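Local coordinates for NTD biosynthesis operon protein NtdA (Bacillus subtilis subsp. subtilis, PDB 4K2M), which catalyses the reversible, pyridoxal phosphate-dependent transamination of 3-dehydro-glucose 6-phosphate to kanosamine 6-phosphate, with glutamate as amino donor, in kanosamine biosynthesis, at residues N59-R64 with T422-D427; D324-Q329 with R428-L433; I179-I184 with Q208-I213; G143-M148 with V166-D171. One frame throughout, in Å; residues are numbered along the deposited sequence.

Following the chain from the N terminus, residues 59-64 come first, in the loop after helix 53-57. Contact 1 joins them to the start of helix 423-441, so it closes a loop over most of the chain. Contacts 4 and 3 both lie within that loop. Contact 4 pairs strands 145-148 and 166-169 and closes before contact 3 opens. Contact 3 packs residues 179-184 on helix 207-217. These two touch each other at the edge of the large mixed sheet. Contact 2 joins helix 312-329 to helix 423-441 and crosses contact 1 along the chain. Arg325 of contact 2 forms a salt bridge with Asp427 of contact 1.

Contact 1 (N59-R64 with T422-D427)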
loop_
_atom_site.group_PDB
_atom_site.type_symbol
_atom_site.label_atom_id
_atom_site.label_comp_id
_atom_site.label_asym_id
_atom_site.label_seq_id
_atom_site.Cartn_x
_atom_site.Cartn_y
_atom_site.Cartn_z
ATOM N N ASN A 59 -28.715 -19.022 9.262
ATOM C CA ASN A 59 -28.704 -20.303 9.985
ATOM C C ASN A 59 -29.051 -20.099 11.470
ATOM O O ASN A 59 -28.353 -20.601 12.357
ATOM C CB ASN A 59 -27.347 -21.004 9.846
ATOM C CG ASN A 59 -27.383 -22.449 10.331
ATOM O OD1 ASN A 59 -28.413 -23.109 10.250
ATOM N ND2 ASN A 59 -26.253 -22.941 10.833
ATOM N N TYR A 60 -30.134 -19.363 11.718
ATOM C CA TYR A 60 -30.558 -18.977 13.071
ATOM C C TYR A 60 -30.640 -20.213 13.972
ATOM O O TYR A 60 -31.330 -21.186 13.645
ATOM C CB TYR A 60 -31.946 -18.323 12.997
ATOM C CG TYR A 60 -32.433 -17.613 14.257
ATOM C CD1 TYR A 60 -31.568 -17.310 15.306
ATOM C CD2 TYR A 60 -33.763 -17.261 14.390
ATOM C CE1 TYR A 60 -32.027 -16.661 16.452
ATOM C CE2 TYR A 60 -34.238 -16.610 15.525
ATOM C CZ TYR A 60 -33.365 -16.304 16.548
ATOM O OH TYR A 60 -33.848 -15.644 17.671
ATOM N N GLN A 61 -29.912 -20.187 15.083
ATOM C CA GLN A 61 -29.999 -21.259 16.077
ATOM C C GLN A 61 -30.321 -20.583 17.395
ATOM O O GLN A 61 -29.418 -20.265 18.157
ATOM C CB GLN A 61 -28.661 -21.973 16.240
ATOM C CG GLN A 61 -28.063 -22.640 15.021
ATOM C CD GLN A 61 -26.744 -23.320 15.366
ATOM O OE1 GLN A 61 -26.714 -24.264 16.170
ATOM N NE2 GLN A 61 -25.639 -22.815 14.799
ATOM N N LYS A 62 -31.603 -20.350 17.651
ATOM C CA LYS A 62 -32.017 -19.582 18.823
ATOM C C LYS A 62 -31.554 -20.245 20.119
ATOM O O LYS A 62 -31.262 -19.577 21.112
ATOM C CB LYS A 62 -33.540 -19.412 18.821
ATOM C CG LYS A 62 -34.064 -18.643 20.025
ATOM C CD LYS A 62 -35.486 -18.135 19.832
ATOM C CE LYS A 62 -36.530 -19.125 20.342
ATOM N NZ LYS A 62 -36.858 -20.183 19.344
ATOM N N ASN A 63 -31.480 -21.570 20.094
ATOM C CA ASN A 63 -31.106 -22.351 21.271
ATOM C C ASN A 63 -29.609 -22.570 21.442
ATOM O O ASN A 63 -29.195 -23.355 22.295
ATOM C CB ASN A 63 -31.797 -23.720 21.244
ATOM C CG ASN A 63 -31.506 -24.500 19.963
ATOM O OD1 ASN A 63 -31.438 -23.927 18.867
ATOM N ND2 ASN A 63 -31.383 -25.825 20.090
ATOM N N ARG A 64 -28.786 -21.904 20.638
ATOM C CA ARG A 64 -27.351 -22.078 20.796
ATOM C C ARG A 64 -26.927 -21.130 21.904
ATOM O O ARG A 64 -27.198 -19.926 21.836
ATOM C CB ARG A 64 -26.607 -21.771 19.495
ATOM C CG ARG A 64 -25.110 -21.978 19.586
ATOM C CD ARG A 64 -24.439 -21.832 18.230
ATOM N NE ARG A 64 -24.450 -20.456 17.731
ATOM C CZ ARG A 64 -23.461 -19.588 17.922
ATOM N NH1 ARG A 64 -22.388 -19.949 18.630
ATOM N NH2 ARG A 64 -23.550 -18.355 17.419
ATOM N N THR A 422 -24.369 -13.683 13.948
ATOM C CA THR A 422 -25.519 -14.588 14.034
ATOM C C THR A 422 -26.677 -13.896 14.718
ATOM O O THR A 422 -26.485 -12.983 15.522
ATOM C CB THR A 422 -25.197 -15.913 14.766
ATOM O OG1 THR A 422 -24.846 -15.641 16.128
ATOM C CG2 THR A 422 -24.057 -16.648 14.092
ATOM N N LEU A 423 -27.893 -14.332 14.409
ATOM C CA LEU A 423 -29.062 -13.725 15.033
ATOM C C LEU A 423 -29.145 -14.092 16.507
ATOM O O LEU A 423 -29.632 -13.309 17.317
ATOM C CB LEU A 423 -30.333 -14.141 14.313
ATOM C CG LEU A 423 -30.372 -13.800 12.836
ATOM C CD1 LEU A 423 -31.734 -14.204 12.256
ATOM C CD2 LEU A 423 -30.120 -12.322 12.615
ATOM N N GLU A 424 -28.655 -15.273 16.868
ATOM C CA GLU A 424 -28.637 -15.644 18.280
ATOM C C GLU A 424 -27.667 -14.783 19.108
ATOM O O GLU A 424 -27.951 -14.446 20.259
ATOM C CB GLU A 424 -28.377 -17.148 18.470
ATOM C CG GLU A 424 -27.035 -17.660 17.948
ATOM C CD GLU A 424 -27.126 -18.230 16.529
ATOM O OE1 GLU A 424 -28.076 -17.881 15.793
ATOM O OE2 GLU A 424 -26.236 -19.024 16.151
ATOM N N GLU A 425 -26.534 -14.395 18.527
ATOM C CA GLU A 425 -25.696 -13.390 19.181
ATOM C C GLU A 425 -26.428 -12.057 19.274
ATOM O O GLU A 425 -26.358 -11.364 20.294
ATOM C CB GLU A 425 -24.405 -13.180 18.408
ATOM C CG GLU A 425 -23.383 -14.283 18.534
ATOM C CD GLU A 425 -22.280 -14.122 17.501
ATOM O OE1 GLU A 425 -22.544 -14.330 16.293
ATOM O OE2 GLU A 425 -21.149 -13.776 17.894
ATOM N N GLN A 426 -27.103 -11.671 18.191
ATOM C CA GLN A 426 -27.836 -10.415 18.205
ATOM C C GLN A 426 -28.922 -10.432 19.289
ATOM O O GLN A 426 -29.121 -9.421 19.973
ATOM C CB GLN A 426 -28.438 -10.094 16.835
ATOM C CG GLN A 426 -29.031 -8.699 16.778
ATOM C CD GLN A 426 -29.685 -8.405 15.450
ATOM O OE1 GLN A 426 -30.424 -9.229 14.921
ATOM N NE2 GLN A 426 -29.406 -7.231 14.896
ATOM N N ASP A 427 -29.597 -11.572 19.458
ATOM C CA ASP A 427 -30.563 -11.734 20.555
ATOM C C ASP A 427 -29.938 -11.374 21.896
ATOM O O ASP A 427 -30.547 -10.671 22.709
ATOM C CB ASP A 427 -31.091 -13.183 20.639
ATOM C CG ASP A 427 -31.966 -13.571 19.458
ATOM O OD1 ASP A 427 -32.453 -12.666 18.741
ATOM O OD2 ASP A 427 -32.175 -14.796 19.268
HETATM O O HOH W 1 -26.059 -20.057 13.756
HETATM O O HOH W 2 -31.588 -16.604 21.146
#
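Arg64 and Gln61 both bond to the Glu424 carboxylate. Arg64 grips Glu424 OE2 side-on with two nitrogens in a salt bridge, NE to OE2 at 2.8 Å and NH2 to OE2 at 3.0 Å. OE2 lies in the guanidinium plane, and the bond from NE uses its anti lone pair. The other oxygen takes the backbone N-H of Gln61, with N to OE1 at 3.0 Å and nearly straight at 174°. This donor sits above the carboxylate plane. The Glu424 chain bends at chi2 (-95°), which sets OE1 toward Gln61 N and OE2 toward Arg64. One water links Glu424 OE2 to Asn59 O and Gln61 NE2.

A second polar link is Tyr60 OH to Asp427 OD2, very short at 2.5 Å. Asp427 OD1 forms a salt bridge with Arg325 of helix 312-329.

The apolar part is a CH-pi contact. Leu423 CB lies over one face of the Tyr60 ring, 4.0 Å from its centroid, while the two acidic oxygens Glu424 OE1 and Asp427 OD2 lie at the ring edge.

Thr422 starts the helix as N-cap. Its OG1 accepts from Glu425 N at 3.2 Å, and Glu425 OE1 accepts from Thr422 N at 3.0 Å. This reciprocal pair is a capping box, and at its N-terminal end the helix of the aminotransferase domain receives the loop from the additional N-terminal domain.

Contact 2 (D324-Q329 with R428-L433); sequences DRYITQ and RVMEGL
Met430 faces Tyr326 where helices 312-329 and 423-441 run side by side, their local axes 11.0 Å apart at closest and crossing at -27°. This is helix-helix packing of nearly parallel helices within the aminotransferase chain, and it includes a Met-aromatic contact. Met430 carries most of it. Its CG lies in the plane of the Tyr326 ring, at the edge, with CG to Tyr326 CD1 at 3.7 Å. The sulfur stands oblique to the ring, with SD 5.0 Å from the centroid. The chain is extended as far as SD, then turns at chi3 (-61°), and this bend carries the methyl toward the polar side chains.

Val429 meets the far end of the same ring. Its CG1 is 3.7 Å from Tyr326 OH, and the two side chains cross at about a right angle. The hydroxyl bonds to the backbone oxygen of Pro416, which holds the ring end in place. The ring also meets that of Phe353 on strand 353-356.

Arg325 reaches past Met430 with an extended chain. Its guanidinium bonds to Gln426, one turn earlier on helix 423-441. Gln329 NE2 lies over one guanidinium face, 3.4 Å above its plane. The Met430 methyl touches both side chains, with CE 3.8 Å from Arg325 NH1 and 3.3 Å from Gln329 OE1.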
loop_
_atom_site.group_PDB
_atom_site.type_symbol
_atom_site.label_atom_id
_atom_site.label_comp_id
_atom_site.label_asym_id
_atom_site.label_seq_id
_atom_site.Cartn_x
_atom_site.Cartn_y
_atom_site.Cartn_z
ATOM N N ASP A 324 -32.338 -3.703 10.503
ATOM C CA ASP A 324 -33.799 -3.700 10.619
ATOM C C ASP A 324 -34.227 -4.430 11.888
ATOM O O ASP A 324 -35.158 -4.001 12.577
ATOM C CB ASP A 324 -34.406 -4.369 9.380
ATOM C CG ASP A 324 -35.929 -4.437 9.424
ATOM O OD1 ASP A 324 -36.588 -3.385 9.574
ATOM O OD2 ASP A 324 -36.458 -5.547 9.283
ATOM N N ARG A 325 -33.538 -5.517 12.206
ATOM C CA ARG A 325 -33.899 -6.350 13.361
ATOM C C ARG A 325 -33.593 -5.612 14.669
ATOM O O ARG A 325 -34.402 -5.642 15.598
ATOM C CB ARG A 325 -33.166 -7.689 13.287
ATOM C CG ARG A 325 -33.715 -8.779 14.223
ATOM C CD ARG A 325 -33.226 -10.150 13.758
ATOM N NE ARG A 325 -33.793 -11.267 14.531
ATOM C CZ ARG A 325 -33.234 -11.807 15.614
ATOM N NH1 ARG A 325 -32.102 -11.326 16.090
ATOM N NH2 ARG A 325 -33.814 -12.839 16.229
ATOM N N TYR A 326 -32.443 -4.939 14.736
ATOM C CA TYR A 326 -32.144 -4.076 15.881
ATOM C C TYR A 326 -33.193 -2.993 16.034
ATOM O O TYR A 326 -33.661 -2.715 17.141
ATOM C CB TYR A 326 -30.796 -3.369 15.698
ATOM C CG TYR A 326 -29.566 -4.104 16.175
ATOM C CD1 TYR A 326 -29.556 -4.808 17.381
ATOM C CD2 TYR A 326 -28.393 -4.053 15.433
ATOM C CE1 TYR A 326 -28.408 -5.449 17.823
ATOM C CE2 TYR A 326 -27.244 -4.687 15.862
ATOM C CZ TYR A 326 -27.260 -5.386 17.058
ATOM O OH TYR A 326 -26.113 -6.014 17.469
ATOM N N ILE A 327 -33.538 -2.333 14.930
ATOM C CA ILE A 327 -34.415 -1.159 15.023
ATOM C C ILE A 327 -35.806 -1.578 15.483
ATOM O O ILE A 327 -36.425 -0.924 16.325
ATOM C CB ILE A 327 -34.467 -0.385 13.694
ATOM C CG1 ILE A 327 -33.117 0.301 13.437
ATOM C CG2 ILE A 327 -35.600 0.645 13.700
ATOM C CD1 ILE A 327 -32.965 0.843 11.998
ATOM N N THR A 328 -36.287 -2.689 14.950
ATOM C CA THR A 328 -37.594 -3.191 15.340
ATOM C C THR A 328 -37.596 -3.725 16.779
ATOM O O THR A 328 -38.468 -3.368 17.577
ATOM C CB THR A 328 -38.075 -4.267 14.344
ATOM O OG1 THR A 328 -38.206 -3.660 13.048
ATOM C CG2 THR A 328 -39.432 -4.853 14.766
ATOM N N GLN A 329 -36.631 -4.570 17.125
ATOM C CA GLN A 329 -36.707 -5.271 18.406
ATOM C C GLN A 329 -36.300 -4.392 19.596
ATOM O O GLN A 329 -36.695 -4.675 20.734
ATOM C CB GLN A 329 -35.957 -6.616 18.371
ATOM C CG GLN A 329 -36.630 -7.625 17.399
ATOM C CD GLN A 329 -36.189 -9.070 17.576
ATOM O OE1 GLN A 329 -35.692 -9.467 18.635
ATOM N NE2 GLN A 329 -36.383 -9.873 16.529
ATOM N N ARG A 428 -28.726 -11.860 22.141
ATOM C CA ARG A 428 -28.080 -11.603 23.417
ATOM C C ARG A 428 -27.704 -10.138 23.592
ATOM O O ARG A 428 -27.846 -9.572 24.686
ATOM C CB ARG A 428 -26.847 -12.496 23.610
ATOM C CG ARG A 428 -26.250 -12.353 25.018
ATOM C CD ARG A 428 -25.278 -13.461 25.369
ATOM N NE ARG A 428 -24.793 -13.351 26.747
ATOM C CZ ARG A 428 -25.396 -13.898 27.801
ATOM N NH1 ARG A 428 -26.514 -14.596 27.645
ATOM N NH2 ARG A 428 -24.879 -13.749 29.013
ATOM N N VAL A 429 -27.240 -9.507 22.511
ATOM C CA VAL A 429 -26.947 -8.077 22.547
ATOM C C VAL A 429 -28.184 -7.304 22.969
ATOM O O VAL A 429 -28.126 -6.419 23.827
ATOM C CB VAL A 429 -26.487 -7.555 21.173
ATOM C CG1 VAL A 429 -26.347 -6.015 21.209
ATOM C CG2 VAL A 429 -25.171 -8.196 20.782
ATOM N N MET A 430 -29.309 -7.649 22.357
ATOM C CA MET A 430 -30.538 -6.904 22.566
ATOM C C MET A 430 -31.132 -7.142 23.947
ATOM O O MET A 430 -31.573 -6.204 24.603
ATOM C CB MET A 430 -31.544 -7.239 21.467
ATOM C CG MET A 430 -31.104 -6.677 20.119
ATOM S SD MET A 430 -32.312 -6.890 18.822
ATOM C CE MET A 430 -32.451 -8.675 18.761
ATOM N N GLU A 431 -31.134 -8.395 24.387
ATOM C CA GLU A 431 -31.641 -8.705 25.717
ATOM C C GLU A 431 -30.764 -8.065 26.788
ATOM O O GLU A 431 -31.269 -7.537 27.777
ATOM C CB GLU A 431 -31.741 -10.215 25.907
ATOM C CG GLU A 431 -32.694 -10.863 24.913
ATOM C CD GLU A 431 -32.863 -12.344 25.148
ATOM O OE1 GLU A 431 -32.749 -13.118 24.168
ATOM O OE2 GLU A 431 -33.119 -12.730 26.310
ATOM N N GLY A 432 -29.452 -8.094 26.574
ATOM C CA GLY A 432 -28.514 -7.462 27.489
ATOM C C GLY A 432 -28.766 -5.965 27.565
ATOM O O GLY A 432 -28.730 -5.357 28.640
ATOM N N LEU A 433 -29.020 -5.353 26.416
ATOM C CA LEU A 433 -29.279 -3.924 26.387
ATOM C C LEU A 433 -30.556 -3.594 27.162
ATOM O O LEU A 433 -30.584 -2.622 27.939
ATOM C CB LEU A 433 -29.378 -3.424 24.946
ATOM C CG LEU A 433 -29.289 -1.913 24.760
ATOM C CD1 LEU A 433 -27.917 -1.396 25.209
ATOM C CD2 LEU A 433 -29.546 -1.559 23.298
#

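Contact 3 (I179-I184 with Q208-I213)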
loop_
_atom_site.group_PDB
_atom_site.type_symbol
_atom_site.label_atom_id
_atom_site.label_comp_id
_atom_site.label_asym_id
_atom_site.label_seq_id
_atom_site.Cartn_x
_atom_site.Cartn_y
_atom_site.Cartn_z
ATOM N N ILE A 179 -22.086 15.536 8.150
ATOM C CA ILE A 179 -21.878 16.980 8.127
ATOM C C ILE A 179 -23.191 17.727 7.901
ATOM O O ILE A 179 -23.977 17.373 7.030
ATOM C CB ILE A 179 -20.813 17.357 7.070
ATOM C CG1 ILE A 179 -20.453 18.844 7.144
ATOM C CG2 ILE A 179 -21.257 16.964 5.657
ATOM C CD1 ILE A 179 -19.248 19.179 6.253
ATOM N N ASP A 180 -23.448 18.749 8.710
ATOM C CA ASP A 180 -24.728 19.460 8.616
ATOM C C ASP A 180 -24.627 20.486 7.493
ATOM O O ASP A 180 -23.866 21.451 7.591
ATOM C CB ASP A 180 -25.024 20.136 9.959
ATOM C CG ASP A 180 -26.422 20.752 10.031
ATOM O OD1 ASP A 180 -27.114 20.862 8.992
ATOM O OD2 ASP A 180 -26.816 21.144 11.148
ATOM N N PRO A 181 -25.386 20.287 6.403
ATOM C CA PRO A 181 -25.209 21.199 5.269
ATOM C C PRO A 181 -25.600 22.610 5.674
ATOM O O PRO A 181 -25.096 23.585 5.115
ATOM C CB PRO A 181 -26.201 20.675 4.226
ATOM C CG PRO A 181 -26.516 19.273 4.646
ATOM C CD PRO A 181 -26.432 19.283 6.151
ATOM N N ASP A 182 -26.473 22.714 6.668
ATOM C CA ASP A 182 -26.864 24.028 7.168
ATOM C C ASP A 182 -25.766 24.751 7.958
ATOM O O ASP A 182 -25.969 25.880 8.390
ATOM C CB ASP A 182 -28.125 23.910 8.020
ATOM C CG ASP A 182 -29.355 23.604 7.195
ATOM O OD1 ASP A 182 -29.441 24.105 6.053
ATOM O OD2 ASP A 182 -30.230 22.863 7.689
ATOM N N LYS A 183 -24.609 24.111 8.141
ATOM C CA LYS A 183 -23.494 24.726 8.879
ATOM C C LYS A 183 -22.298 25.002 7.979
ATOM O O LYS A 183 -21.288 25.568 8.407
ATOM C CB LYS A 183 -23.023 23.800 10.012
ATOM C CG LYS A 183 -24.033 23.557 11.111
ATOM C CD LYS A 183 -24.189 24.783 12.006
ATOM C CE LYS A 183 -24.920 24.405 13.285
ATOM N NZ LYS A 183 -25.207 25.601 14.126
ATOM N N ILE A 184 -22.399 24.590 6.726
ATOM C CA ILE A 184 -21.245 24.658 5.844
ATOM C C ILE A 184 -20.992 26.089 5.386
ATOM O O ILE A 184 -19.858 26.568 5.411
ATOM C CB ILE A 184 -21.437 23.728 4.628
ATOM C CG1 ILE A 184 -21.410 22.272 5.095
ATOM C CG2 ILE A 184 -20.359 23.979 3.573
ATOM C CD1 ILE A 184 -21.737 21.266 3.974
ATOM N N GLN A 208 -27.206 16.445 -2.166
ATOM C CA GLN A 208 -27.840 17.461 -3.022
ATOM C C GLN A 208 -27.700 18.867 -2.432
ATOM O O GLN A 208 -27.377 19.832 -3.139
ATOM C CB GLN A 208 -29.316 17.123 -3.296
ATOM C CG GLN A 208 -29.984 18.125 -4.242
ATOM C CD GLN A 208 -31.392 17.716 -4.634
ATOM O OE1 GLN A 208 -32.049 16.947 -3.931
ATOM N NE2 GLN A 208 -31.860 18.227 -5.767
ATOM N N HIS A 209 -27.904 18.977 -1.125
ATOM C CA HIS A 209 -27.812 20.261 -0.444
ATOM C C HIS A 209 -26.350 20.717 -0.429
ATOM O O HIS A 209 -26.044 21.870 -0.704
ATOM C CB HIS A 209 -28.402 20.124 0.963
ATOM C CG HIS A 209 -28.581 21.418 1.686
ATOM N ND1 HIS A 209 -28.129 22.624 1.192
ATOM C CD2 HIS A 209 -29.168 21.695 2.876
ATOM C CE1 HIS A 209 -28.429 23.586 2.047
ATOM N NE2 HIS A 209 -29.056 23.049 3.078
ATOM N N ILE A 210 -25.436 19.796 -0.137
ATOM C CA ILE A 210 -24.013 20.095 -0.208
ATOM C C ILE A 210 -23.611 20.602 -1.600
ATOM O O ILE A 210 -22.881 21.582 -1.717
ATOM C CB ILE A 210 -23.163 18.867 0.235
ATOM C CG1 ILE A 210 -23.409 18.578 1.719
ATOM C CG2 ILE A 210 -21.675 19.117 -0.030
ATOM C CD1 ILE A 210 -22.760 17.274 2.231
ATOM N N ARG A 211 -24.103 19.953 -2.655
ATOM C CA ARG A 211 -23.779 20.372 -4.023
ATOM C C ARG A 211 -24.346 21.765 -4.333
ATOM O O ARG A 211 -23.718 22.565 -5.033
ATOM C CB ARG A 211 -24.287 19.314 -5.026
ATOM C CG ARG A 211 -24.281 19.721 -6.509
ATOM C CD ARG A 211 -22.967 20.337 -6.935
ATOM N NE ARG A 211 -21.864 19.388 -6.941
ATOM C CZ ARG A 211 -20.611 19.705 -7.253
ATOM N NH1 ARG A 211 -20.294 20.954 -7.571
ATOM N NH2 ARG A 211 -19.671 18.777 -7.239
ATOM N N GLN A 212 -25.528 22.067 -3.816
ATOM C CA GLN A 212 -26.070 23.409 -4.019
ATOM C C GLN A 212 -25.156 24.476 -3.426
ATOM O O GLN A 212 -24.921 25.509 -4.050
ATOM C CB GLN A 212 -27.470 23.527 -3.423
ATOM C CG GLN A 212 -28.523 22.802 -4.233
ATOM C CD GLN A 212 -29.836 22.671 -3.484
ATOM O OE1 GLN A 212 -29.974 23.160 -2.360
ATOM N NE2 GLN A 212 -30.809 22.008 -4.105
ATOM N N ILE A 213 -24.646 24.232 -2.225
ATOM C CA ILE A 213 -23.693 25.157 -1.613
ATOM C C ILE A 213 -22.397 25.227 -2.408
ATOM O O ILE A 213 -21.877 26.314 -2.675
ATOM C CB ILE A 213 -23.393 24.786 -0.158
ATOM C CG1 ILE A 213 -24.684 24.869 0.657
ATOM C CG2 ILE A 213 -22.331 25.724 0.431
ATOM C CD1 ILE A 213 -24.592 24.263 2.034
#
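His209 and Asp182 make the polar link. NE2 of His209 donates to Asp182 OD1 at 3.2 Å, with an N-H...O angle of 155°. The oxygen is tilted a little from the ring plane, and the nitrogen sits above the carboxylate plane. The two planes are turned 70° apart. Asp180 supports the loop from within: its OD1 accepts from Asp182 N at 3.0 Å, an Asx turn.

The same imidazole is covered on one face by Pro181. Its CB lies 3.7 Å from the His209 ring centroid, a CH-pi contact. His209 CG is anti to its N (chi1 -170°), and in this position the ring reaches both neighbours.

The contact packs the loop between strands 166-169 and 192-195 against helix 207-217, beside the large mixed sheet of the aminotransferase fold.

An apolar cluster joins four isoleucines. Ile210 CD1 meets Ile179 CG2 at 3.8 Å, and Ile210 CG1 meets Ile184 CD1 at 3.9 Å. Ile184 CG2 also touches Ile213 CG2 at 4.1 Å. Ile147 of strand 145-148 touches Ile179 and Ile184, while Ile195 of strand 192-195 touches Ile184 and Ile210.

Contact 4 (G143-M148 with V166-D171)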
loop_
_atom_site.group_PDB
_atom_site.type_symbol
_atom_site.label_atom_id
_atom_site.label_comp_id
_atom_site.label_asym_id
_atom_site.label_seq_id
_atom_site.Cartn_x
_atom_site.Cartn_y
_atom_site.Cartn_z
ATOM N N GLY A 143 -2.414 25.356 2.060
ATOM C CA GLY A 143 -3.189 26.429 2.644
ATOM C C GLY A 143 -4.656 26.451 2.254
ATOM O O GLY A 143 -5.451 27.136 2.911
ATOM N N ASP A 144 -5.020 25.736 1.188
ATOM C CA ASP A 144 -6.410 25.664 0.761
ATOM C C ASP A 144 -7.236 25.036 1.871
ATOM O O ASP A 144 -6.826 24.036 2.466
ATOM C CB ASP A 144 -6.558 24.764 -0.467
ATOM C CG ASP A 144 -6.151 25.439 -1.758
ATOM O OD1 ASP A 144 -5.893 26.661 -1.758
ATOM O OD2 ASP A 144 -6.108 24.730 -2.790
ATOM N N GLU A 145 -8.405 25.604 2.125
ATOM C CA GLU A 145 -9.253 25.110 3.195
ATOM C C GLU A 145 -10.224 24.039 2.694
ATOM O O GLU A 145 -10.752 24.104 1.577
ATOM C CB GLU A 145 -9.992 26.262 3.883
ATOM C CG GLU A 145 -9.084 27.071 4.820
ATOM C CD GLU A 145 -9.751 28.310 5.395
ATOM O OE1 GLU A 145 -10.945 28.561 5.113
ATOM O OE2 GLU A 145 -9.054 29.038 6.138
ATOM N N VAL A 146 -10.452 23.047 3.544
ATOM C CA VAL A 146 -11.321 21.925 3.207
ATOM C C VAL A 146 -12.327 21.777 4.326
ATOM O O VAL A 146 -11.951 21.434 5.448
ATOM C CB VAL A 146 -10.499 20.613 3.128
ATOM C CG1 VAL A 146 -11.431 19.414 2.809
ATOM C CG2 VAL A 146 -9.395 20.729 2.081
ATOM N N ILE A 147 -13.596 22.063 4.042
ATOM C CA ILE A 147 -14.634 21.966 5.055
ATOM C C ILE A 147 -15.016 20.496 5.254
ATOM O O ILE A 147 -15.284 19.775 4.285
ATOM C CB ILE A 147 -15.864 22.792 4.652
ATOM C CG1 ILE A 147 -15.509 24.292 4.675
ATOM C CG2 ILE A 147 -17.027 22.503 5.596
ATOM C CD1 ILE A 147 -16.665 25.189 4.165
ATOM N N MET A 148 -15.038 20.042 6.505
ATOM C CA MET A 148 -15.232 18.614 6.778
ATOM C C MET A 148 -15.738 18.439 8.201
ATOM O O MET A 148 -15.632 19.379 9.020
ATOM C CB MET A 148 -13.904 17.845 6.577
ATOM C CG MET A 148 -12.749 18.357 7.408
ATOM S SD MET A 148 -11.236 17.406 7.130
ATOM C CE MET A 148 -11.645 15.852 7.902
ATOM N N VAL A 166 -5.899 22.556 4.715
ATOM C CA VAL A 166 -6.254 23.002 6.053
ATOM C C VAL A 166 -7.671 22.564 6.365
ATOM O O VAL A 166 -8.631 23.085 5.795
ATOM C CB VAL A 166 -6.202 24.544 6.143
ATOM C CG1 VAL A 166 -6.770 25.019 7.499
ATOM C CG2 VAL A 166 -4.764 25.041 5.940
ATOM N N PRO A 167 -7.820 21.588 7.276
ATOM C CA PRO A 167 -9.171 21.191 7.672
ATOM C C PRO A 167 -9.910 22.325 8.376
ATOM O O PRO A 167 -9.350 22.986 9.271
ATOM C CB PRO A 167 -8.923 20.045 8.667
ATOM C CG PRO A 167 -7.557 19.494 8.287
ATOM C CD PRO A 167 -6.779 20.733 7.870
ATOM N N ILE A 168 -11.150 22.548 7.959
ATOM C CA ILE A 168 -12.040 23.483 8.628
ATOM C C ILE A 168 -13.253 22.691 9.092
ATOM O O ILE A 168 -14.088 22.246 8.290
ATOM C CB ILE A 168 -12.454 24.633 7.702
ATOM C CG1 ILE A 168 -11.218 25.433 7.261
ATOM C CG2 ILE A 168 -13.447 25.575 8.399
ATOM C CD1 ILE A 168 -10.449 26.132 8.401
ATOM N N TYR A 169 -13.333 22.470 10.395
ATOM C CA TYR A 169 -14.357 21.580 10.918
ATOM C C TYR A 169 -15.688 22.296 11.097
ATOM O O TYR A 169 -15.753 23.420 11.638
ATOM C CB TYR A 169 -13.879 20.977 12.235
ATOM C CG TYR A 169 -12.617 20.168 12.030
ATOM C CD1 TYR A 169 -12.667 18.963 11.336
ATOM C CD2 TYR A 169 -11.391 20.611 12.500
ATOM C CE1 TYR A 169 -11.521 18.222 11.124
ATOM C CE2 TYR A 169 -10.235 19.870 12.297
ATOM C CZ TYR A 169 -10.322 18.676 11.610
ATOM O OH TYR A 169 -9.197 17.910 11.396
ATOM N N VAL A 170 -16.744 21.659 10.614
ATOM C CA VAL A 170 -18.096 22.133 10.877
ATOM C C VAL A 170 -18.942 21.035 11.521
ATOM O O VAL A 170 -18.637 19.834 11.416
ATOM C CB VAL A 170 -18.799 22.722 9.626
ATOM C CG1 VAL A 170 -17.919 23.745 8.946
ATOM C CG2 VAL A 170 -19.157 21.650 8.660
ATOM N N ASP A 171 -20.014 21.460 12.181
ATOM C CA ASP A 171 -20.816 20.588 13.024
ATOM C C ASP A 171 -21.586 19.564 12.201
ATOM O O ASP A 171 -21.861 19.785 11.021
ATOM C CB ASP A 171 -21.796 21.445 13.839
ATOM C CG ASP A 171 -21.886 21.022 15.304
ATOM O OD1 ASP A 171 -21.256 20.011 15.689
ATOM O OD2 ASP A 171 -22.594 21.712 16.074
#
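Strands 145-148 and 166-169 pair in parallel, with Glu145 beside Val166 and Met148 beside Tyr169. Five backbone bonds join the segments, from Val166 N to Asp144 O at 2.8 Å to Val170 N to Met148 O at 3.0 Å.

On one face, Glu145 lays its extended chain across Ile168, with CG to Ile168 CG1 at 3.6 Å. Its OE1 bonds to Thr189. Further along, Ile147 CG2 meets Val170 CG1 at 3.7 Å.

On the other face, Met148 lies alongside Tyr169 and Pro167. Its CG sits between backbone N and carbonyl carbon (chi1 56°), which places SD 3.8 Å from Pro167 CB and oblique to the Tyr169 ring, a Met-aromatic contact. Helix 154-163 covers this face through Val160, Thr156, Leu161 and Glu157. Tyr397 meets the Tyr169 ring and bonds to Pro167 O.

Strand 192-195 flanks strand 145-148. Strands 145-148 and 166-169 with helix 154-163 form a beta-alpha-beta unit at one edge of the mixed seven-stranded sheet of the aspartate aminotransferase fold.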